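Local coordinates for protein toll-like receptor 6, Variable lymphocyte receptor B (PDB 3A79) that probably senses bacterial diacylated lipopeptides together with Toll-like receptor 2, its leucine-rich extracellular domain here being fused to the C-terminal part of a hagfish variable lymphocyte receptor, at residues 451-456 and 472-477; 428-433 and 447-452; 499-504 and 529-534. All blocks are in the same frame, centred on the assembly; numbering follows the deposited sequence.

Interaction 1. Residues 451-456 and 472-477; sequences KVKVLD and LQALQE. With NAG (2-acetamido-2-deoxy-beta-D-glucopyranose), chain I.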
# COMPACT_ATOMS: atom_id res chain seq x y z
N LYS B 451 28.92 1.44 1.78
CA LYS B 451 29.61 0.32 2.40
C LYS B 451 28.70 -0.87 2.77
O LYS B 451 28.92 -1.49 3.82
CB LYS B 451 30.37 0.79 3.65
CG LYS B 451 31.55 1.75 3.42
CD LYS B 451 32.84 1.01 3.02
CE LYS B 451 34.05 1.94 2.82
NZ LYS B 451 34.90 2.14 4.05
N VAL B 452 27.71 -1.20 1.94
CA VAL B 452 26.77 -2.27 2.32
C VAL B 452 27.46 -3.62 2.50
O VAL B 452 28.45 -3.91 1.84
CB VAL B 452 25.64 -2.50 1.30
CG1 VAL B 452 24.42 -3.11 2.01
CG2 VAL B 452 25.27 -1.21 0.60
N LYS B 453 26.91 -4.45 3.38
CA LYS B 453 27.45 -5.78 3.64
C LYS B 453 26.39 -6.85 3.43
O LYS B 453 26.72 -8.00 3.18
CB LYS B 453 28.01 -5.88 5.07
CG LYS B 453 28.88 -4.70 5.51
CD LYS B 453 30.20 -4.63 4.73
CE LYS B 453 30.92 -3.29 4.91
NZ LYS B 453 31.68 -3.21 6.18
N VAL B 454 25.12 -6.47 3.54
CA VAL B 454 24.01 -7.41 3.33
C VAL B 454 22.95 -6.71 2.50
O VAL B 454 22.59 -5.57 2.78
CB VAL B 454 23.37 -7.89 4.66
CG1 VAL B 454 22.45 -9.06 4.40
CG2 VAL B 454 24.43 -8.27 5.67
N LEU B 455 22.44 -7.38 1.47
CA LEU B 455 21.46 -6.76 0.60
C LEU B 455 20.36 -7.74 0.21
O LEU B 455 20.50 -8.46 -0.76
CB LEU B 455 22.14 -6.21 -0.65
CG LEU B 455 21.36 -5.22 -1.51
CD1 LEU B 455 20.81 -4.09 -0.66
CD2 LEU B 455 22.24 -4.66 -2.62
N ASP B 456 19.27 -7.77 0.98
CA ASP B 456 18.18 -8.69 0.69
C ASP B 456 17.14 -8.10 -0.27
O ASP B 456 16.25 -7.34 0.13
CB ASP B 456 17.51 -9.17 1.98
CG ASP B 456 16.70 -10.44 1.77
OD1 ASP B 456 16.04 -10.54 0.72
OD2 ASP B 456 16.74 -11.34 2.64
N LEU B 472 30.07 -0.90 -6.04
CA LEU B 472 29.57 -1.11 -4.69
C LEU B 472 30.10 -2.45 -4.18
O LEU B 472 29.37 -3.44 -4.10
CB LEU B 472 28.05 -1.06 -4.70
CG LEU B 472 27.55 0.26 -5.29
CD1 LEU B 472 26.14 0.16 -5.87
CD2 LEU B 472 27.65 1.41 -4.27
N GLN B 473 31.39 -2.45 -3.83
CA GLN B 473 32.19 -3.66 -3.66
C GLN B 473 32.53 -3.98 -2.21
O GLN B 473 33.64 -3.71 -1.75
CB GLN B 473 33.52 -3.52 -4.43
CG GLN B 473 33.45 -2.64 -5.68
CD GLN B 473 34.79 -1.98 -6.02
OE1 GLN B 473 35.80 -2.21 -5.35
NE2 GLN B 473 34.79 -1.15 -7.06
N ALA B 474 31.59 -4.56 -1.48
CA ALA B 474 31.84 -4.85 -0.08
C ALA B 474 30.79 -5.79 0.49
O ALA B 474 30.88 -6.16 1.67
CB ALA B 474 31.88 -3.56 0.72
N LEU B 475 29.82 -6.16 -0.35
CA LEU B 475 28.78 -7.10 0.07
C LEU B 475 29.37 -8.44 0.50
O LEU B 475 30.48 -8.79 0.12
CB LEU B 475 27.77 -7.34 -1.05
CG LEU B 475 26.91 -6.22 -1.60
CD1 LEU B 475 27.47 -5.65 -2.93
CD2 LEU B 475 25.51 -6.79 -1.80
N GLN B 476 28.60 -9.19 1.29
CA GLN B 476 29.01 -10.51 1.73
C GLN B 476 27.84 -11.44 1.53
O GLN B 476 28.00 -12.61 1.21
CB GLN B 476 29.39 -10.51 3.21
CG GLN B 476 30.50 -9.56 3.59
CD GLN B 476 31.03 -9.83 4.99
OE1 GLN B 476 32.22 -9.65 5.25
NE2 GLN B 476 30.14 -10.28 5.88
N GLU B 477 26.65 -10.90 1.75
CA GLU B 477 25.42 -11.63 1.51
C GLU B 477 24.67 -10.90 0.42
O GLU B 477 24.79 -9.68 0.27
CB GLU B 477 24.57 -11.74 2.77
CG GLU B 477 25.21 -12.53 3.91
CD GLU B 477 24.21 -12.91 5.00
OE1 GLU B 477 23.00 -13.01 4.69
OE2 GLU B 477 24.64 -13.11 6.15
C1 NAG I . 14.68 -9.09 5.76
C2 NAG I . 15.43 -10.35 6.20
C3 NAG I . 14.74 -11.69 5.93
C4 NAG I . 13.22 -11.65 5.90
C5 NAG I . 12.61 -10.37 5.33
C6 NAG I . 11.15 -10.29 5.80
C7 NAG I . 17.83 -10.77 6.11
C8 NAG I . 18.77 -11.59 5.27
N2 NAG I . 16.72 -10.36 5.52
O3 NAG I . 15.17 -12.59 6.94
O4 NAG I . 12.78 -12.74 5.11
O5 NAG I . 13.26 -9.17 5.71
O6 NAG I . 10.38 -9.38 5.05
O7 NAG I . 18.08 -10.51 7.29
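Leu455 carries its CG opposite the backbone N (chi1 -164°), whereas Leu475 turns CG beside its own N and opposite the carbonyl carbon. With these torsions the CD2 methyl of Leu475 rests on CB of Leu455, 3.6 Å away, and the two side chains cross at a slant on the interior side of a leucine-rich repeat solenoid. Both segments belong to the Toll-like receptor 6 part, in successive turns of the coil, and the interior leucines are continued by Leu433 and Leu448 on one side and Leu478 on the other.

The backbone grip centres on the carbonyl of Lys453, which accepts two N-H groups. Glu477 N reaches Lys453 O at 3.2 Å, nearly straight and in the carbonyl plane; Gln476 N reaches the same oxygen at 2.9 Å, tilted 33° out of that plane. A weak return bond runs from Leu455 N to Glu477 O (3.5 Å). Holding one oxygen with two donors ties one turn to the next just where the short strand 454-456 begins.

Away from the leucines, Val454 and Glu477 lie side by side and point the same way, CG1 of Val454 being 3.8 Å from CB of Glu477. Earlier in the segments, the aliphatic part of Lys453 bends so that its CD passes Ala474 O at 3.5 Å. At the far end, Asp456 divides its carboxylate: OD1 bonds to His458 ND1, while OD2 takes a weak hydrogen bond from N2 of a protein-attached NAG, 3.0 Å away.

Interaction 2. Residues 428-433 and 447-452; sequences ESILVL and CLPPKV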
# COMPACT_ATOMS: atom_id res chain seq x y z
N GLU B 428 25.88 6.90 4.53
CA GLU B 428 27.12 6.23 4.17
C GLU B 428 27.42 5.06 5.11
O GLU B 428 28.39 4.34 4.92
CB GLU B 428 28.27 7.25 4.20
CG GLU B 428 27.95 8.57 3.47
CD GLU B 428 26.85 9.41 4.15
OE1 GLU B 428 25.98 9.96 3.43
OE2 GLU B 428 26.86 9.51 5.39
N SER B 429 26.57 4.87 6.10
CA SER B 429 26.87 3.96 7.19
C SER B 429 26.06 2.66 7.19
O SER B 429 26.33 1.76 8.00
CB SER B 429 26.71 4.68 8.53
OG SER B 429 25.42 5.28 8.65
N ILE B 430 25.06 2.56 6.32
CA ILE B 430 24.21 1.37 6.28
C ILE B 430 25.02 0.11 5.96
O ILE B 430 25.82 0.10 5.03
CB ILE B 430 23.08 1.49 5.24
CG1 ILE B 430 22.53 2.91 5.17
CG2 ILE B 430 21.99 0.48 5.54
CD1 ILE B 430 22.10 3.47 6.49
N LEU B 431 24.80 -0.96 6.73
CA LEU B 431 25.50 -2.21 6.48
C LEU B 431 24.52 -3.30 6.10
O LEU B 431 24.82 -4.17 5.28
CB LEU B 431 26.31 -2.67 7.71
CG LEU B 431 27.28 -1.69 8.39
CD1 LEU B 431 28.04 -2.41 9.49
CD2 LEU B 431 28.23 -1.06 7.38
N VAL B 432 23.34 -3.26 6.70
CA VAL B 432 22.30 -4.23 6.39
C VAL B 432 21.05 -3.53 5.88
O VAL B 432 20.50 -2.66 6.54
CB VAL B 432 21.95 -5.08 7.61
CG1 VAL B 432 21.02 -6.22 7.21
CG2 VAL B 432 23.23 -5.59 8.26
N LEU B 433 20.60 -3.91 4.70
CA LEU B 433 19.50 -3.22 4.06
C LEU B 433 18.52 -4.22 3.46
O LEU B 433 18.75 -4.74 2.36
CB LEU B 433 20.04 -2.28 2.98
CG LEU B 433 19.01 -1.47 2.19
CD1 LEU B 433 18.16 -0.70 3.17
CD2 LEU B 433 19.69 -0.53 1.20
N CYS B 447 21.64 3.13 -6.97
CA CYS B 447 21.56 3.86 -5.71
C CYS B 447 21.55 2.92 -4.51
O CYS B 447 20.50 2.47 -4.06
CB CYS B 447 20.28 4.72 -5.72
SG CYS B 447 20.10 5.94 -4.38
N LEU B 448 22.73 2.60 -3.99
CA LEU B 448 22.84 1.75 -2.81
C LEU B 448 23.93 2.25 -1.87
O LEU B 448 24.97 2.73 -2.32
CB LEU B 448 23.14 0.30 -3.21
CG LEU B 448 22.08 -0.47 -4.01
CD1 LEU B 448 22.75 -1.51 -4.89
CD2 LEU B 448 21.02 -1.11 -3.11
N PRO B 449 23.69 2.13 -0.56
CA PRO B 449 24.61 2.60 0.48
C PRO B 449 26.06 2.19 0.20
O PRO B 449 26.34 1.02 -0.04
CB PRO B 449 24.09 1.90 1.74
CG PRO B 449 22.63 1.75 1.49
CD PRO B 449 22.48 1.51 0.01
N PRO B 450 26.98 3.17 0.23
CA PRO B 450 28.39 2.92 -0.10
C PRO B 450 28.94 1.61 0.46
O PRO B 450 29.35 0.75 -0.31
CB PRO B 450 29.10 4.12 0.52
CG PRO B 450 28.09 5.23 0.43
CD PRO B 450 26.74 4.57 0.60
N LYS B 451 28.92 1.44 1.78
CA LYS B 451 29.61 0.32 2.40
C LYS B 451 28.70 -0.87 2.77
O LYS B 451 28.92 -1.49 3.82
CB LYS B 451 30.37 0.79 3.65
CG LYS B 451 31.55 1.75 3.42
CD LYS B 451 32.84 1.01 3.02
CE LYS B 451 34.05 1.94 2.82
NZ LYS B 451 34.90 2.14 4.05
N VAL B 452 27.71 -1.20 1.94
CA VAL B 452 26.77 -2.27 2.32
C VAL B 452 27.46 -3.62 2.50
O VAL B 452 28.45 -3.91 1.84
CB VAL B 452 25.64 -2.50 1.30
CG1 VAL B 452 24.42 -3.11 2.01
CG2 VAL B 452 25.27 -1.21 0.60
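Pro449 packs the rim of its ring against Ile430 and Leu433, and this corner is the close-packed half of the contact. It lies in the leucine-rich repeat solenoid of the Toll-like receptor 6 part, where the chain comes back from one turn and lays its returning loop against the start of the preceding strand. The CB atoms of Pro449 and Ile430 are 3.7 Å apart, and CG1 of Ile430 also lies against the CB-CG edge of the proline ring, the two side chains meeting at a slant. Leu433 comes to the adjoining CG-CD edge at about a right angle: its CG stands opposite the backbone N (chi1 180°), which extends the side chain until CD2 lies 3.7 Å from Pro449 CD. Trp426 also touches the proline. Val452 adds its CG1 methyl, 3.5 Å from Leu431 O.

Between Pro449 and Val452 the chain makes a type I turn, and from there the contact slackens toward solvent. Pro450 is exposed, and its CD touches Glu428 no closer than 4.0 Å, at the CA atom. Lys451 is looser still: its CB stays 4.3 Å from Glu428 O and the rest of its chain runs away from segment 428-433. The two segments share no hydrogen bond and meet through apolar and van der Waals contacts, while the disulfide from Cys447 to Cys424 ties the loop down just before the prolines. Leu431, partly exposed, belongs to this outer side; its CB points away from the loop, yet with chi1 -51° the side chain curls back and CD2 ends 3.7 Å from Lys451 O.

Interaction 3. Residues 499-504 and 529-534; sequences LQYIWL and VVRNSA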
# COMPACT_ATOMS: atom_id res chain seq x y z
N LEU B 499 31.86 -10.99 -1.61
CA LEU B 499 30.69 -11.86 -1.67
C LEU B 499 30.96 -13.24 -1.06
O LEU B 499 32.06 -13.78 -1.20
CB LEU B 499 30.25 -12.00 -3.13
CG LEU B 499 28.95 -12.73 -3.45
CD1 LEU B 499 27.82 -12.26 -2.56
CD2 LEU B 499 28.61 -12.48 -4.90
N GLN B 500 29.97 -13.82 -0.39
CA GLN B 500 30.10 -15.14 0.23
C GLN B 500 28.77 -15.87 0.29
O GLN B 500 28.72 -17.10 0.46
CB GLN B 500 30.63 -15.00 1.66
CG GLN B 500 31.87 -14.16 1.79
CD GLN B 500 32.27 -14.02 3.23
OE1 GLN B 500 31.78 -14.77 4.08
NE2 GLN B 500 33.15 -13.06 3.52
N TYR B 501 27.70 -15.11 0.17
CA TYR B 501 26.36 -15.66 0.17
C TYR B 501 25.64 -15.02 -0.99
O TYR B 501 25.83 -13.83 -1.27
CB TYR B 501 25.65 -15.33 1.48
CG TYR B 501 26.23 -16.06 2.66
CD1 TYR B 501 27.56 -15.91 3.03
CD2 TYR B 501 25.43 -16.92 3.42
CE1 TYR B 501 28.09 -16.58 4.11
CE2 TYR B 501 25.95 -17.59 4.51
CZ TYR B 501 27.28 -17.42 4.85
OH TYR B 501 27.80 -18.09 5.93
N ILE B 502 24.84 -15.81 -1.69
CA ILE B 502 24.11 -15.30 -2.83
C ILE B 502 22.96 -16.22 -3.14
O ILE B 502 23.15 -17.42 -3.33
CB ILE B 502 25.01 -15.14 -4.08
CG1 ILE B 502 24.20 -14.64 -5.27
CG2 ILE B 502 25.71 -16.45 -4.42
CD1 ILE B 502 25.04 -13.95 -6.31
N TRP B 503 21.76 -15.67 -3.14
CA TRP B 503 20.56 -16.44 -3.43
C TRP B 503 20.14 -16.19 -4.88
O TRP B 503 19.59 -15.14 -5.20
CB TRP B 503 19.44 -16.07 -2.47
CG TRP B 503 19.57 -16.70 -1.11
CD1 TRP B 503 18.87 -17.76 -0.63
CD2 TRP B 503 20.44 -16.28 -0.05
NE1 TRP B 503 19.26 -18.04 0.66
CE2 TRP B 503 20.22 -17.14 1.04
CE3 TRP B 503 21.39 -15.25 0.08
CZ2 TRP B 503 20.91 -17.02 2.25
CZ3 TRP B 503 22.08 -15.13 1.27
CH2 TRP B 503 21.83 -16.01 2.34
N LEU B 504 20.39 -17.17 -5.74
CA LEU B 504 20.09 -17.01 -7.16
C LEU B 504 18.79 -17.69 -7.56
O LEU B 504 18.28 -17.45 -8.66
CB LEU B 504 21.25 -17.49 -8.02
CG LEU B 504 22.41 -16.49 -8.17
CD1 LEU B 504 23.65 -17.17 -8.72
CD2 LEU B 504 21.98 -15.34 -9.06
N VAL B 529 29.31 -20.76 -2.46
CA VAL B 529 28.76 -19.41 -2.29
C VAL B 529 27.24 -19.35 -2.47
O VAL B 529 26.57 -18.54 -1.83
CB VAL B 529 29.46 -18.40 -3.25
CG1 VAL B 529 28.86 -17.00 -3.10
CG2 VAL B 529 30.96 -18.37 -3.00
N VAL B 530 26.71 -20.22 -3.32
CA VAL B 530 25.28 -20.21 -3.66
C VAL B 530 24.40 -20.94 -2.63
O VAL B 530 24.57 -22.14 -2.39
CB VAL B 530 25.05 -20.86 -5.04
CG1 VAL B 530 23.63 -20.56 -5.54
CG2 VAL B 530 26.10 -20.37 -6.03
N ARG B 531 23.45 -20.22 -2.04
CA ARG B 531 22.56 -20.79 -1.04
C ARG B 531 21.21 -21.09 -1.65
O ARG B 531 20.89 -20.60 -2.73
CB ARG B 531 22.39 -19.83 0.15
CG ARG B 531 23.66 -19.60 0.98
CD ARG B 531 24.38 -20.91 1.25
NE ARG B 531 25.24 -20.86 2.43
CZ ARG B 531 26.44 -20.30 2.48
NH1 ARG B 531 26.95 -19.71 1.40
NH2 ARG B 531 27.14 -20.33 3.61
N ASN B 532 20.40 -21.89 -0.96
CA ASN B 532 19.04 -22.18 -1.42
C ASN B 532 17.95 -21.45 -0.62
O ASN B 532 18.24 -20.70 0.33
CB ASN B 532 18.77 -23.69 -1.47
CG ASN B 532 18.58 -24.32 -0.09
OD1 ASN B 532 19.34 -24.06 0.84
ND2 ASN B 532 17.56 -25.17 0.04
N SER B 533 16.69 -21.68 -1.00
CA SER B 533 15.53 -21.04 -0.36
C SER B 533 15.38 -21.44 1.12
O SER B 533 14.44 -21.01 1.79
CB SER B 533 14.25 -21.38 -1.13
OG SER B 533 13.12 -20.77 -0.55
N ALA B 534 16.31 -22.26 1.60
CA ALA B 534 16.30 -22.73 2.98
C ALA B 534 17.47 -22.12 3.74
O ALA B 534 17.28 -21.53 4.81
CB ALA B 534 16.38 -24.25 3.02
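Arg531 and Tyr501 form the cation-pi stack of this contact, which joins the last repeat to the C-terminal cap of the lymphocyte-receptor part. Bent at chi2 (-44°), the arginine lays its guanidinium over one face of the Tyr501 ring, CZ being 3.8 Å from the ring centroid and the planes 21° apart. Farther back on the same side chain, Arg531 CB makes a CH-pi contact over the five-membered ring of Trp503, 3.8 Å from its centroid. Were Tyr501 an alanine, the guanidinium would probably lose its aromatic platform and be freer to swing on its weak bonds.

Among the hydrogen bonds, Arg531 N to Ile502 O is the straight one (3.1 Å, 165°). Weak ones run from Ile502 N to Val529 O, from Arg531 NH1 to Gln500 O, and from Trp503 NE1, at the indole edge, to Asn532 O.

Apolar contact comes from Ile502, whose CG2 meets Val529 CG1 at 3.5 Å, with Val530 more distant.

The parallel pair 502-503 and 530-531 is linked by helix 513-525, whose Ile523 touches Val530 and Leu504, while strand 477-479 lies along the opposite edge of strand 502-503, its Glu477 touching both Tyr501 and Trp503.

Overall arrangement
From the N terminus, interaction 2 comes first, closing the loop that leaves strand 432-434 and returns at 447-452. Interaction 1 starts where that one ends, sharing Lys451 and Val452, and closes the next loop, from strand 454-456 to 472-477. Interaction 3 follows in series and closes the helix-bearing excursion between 504 and 529. None encloses or crosses another. A common backbone pattern joins them: Leu431 O probably accepts from Lys453 N and Val454 N, and Gln476 O from Gln500 N and Tyr501 N. The first two contacts hold Toll-like receptor repeats together; the third, beyond the engineered junction, fastens the hagfish cap.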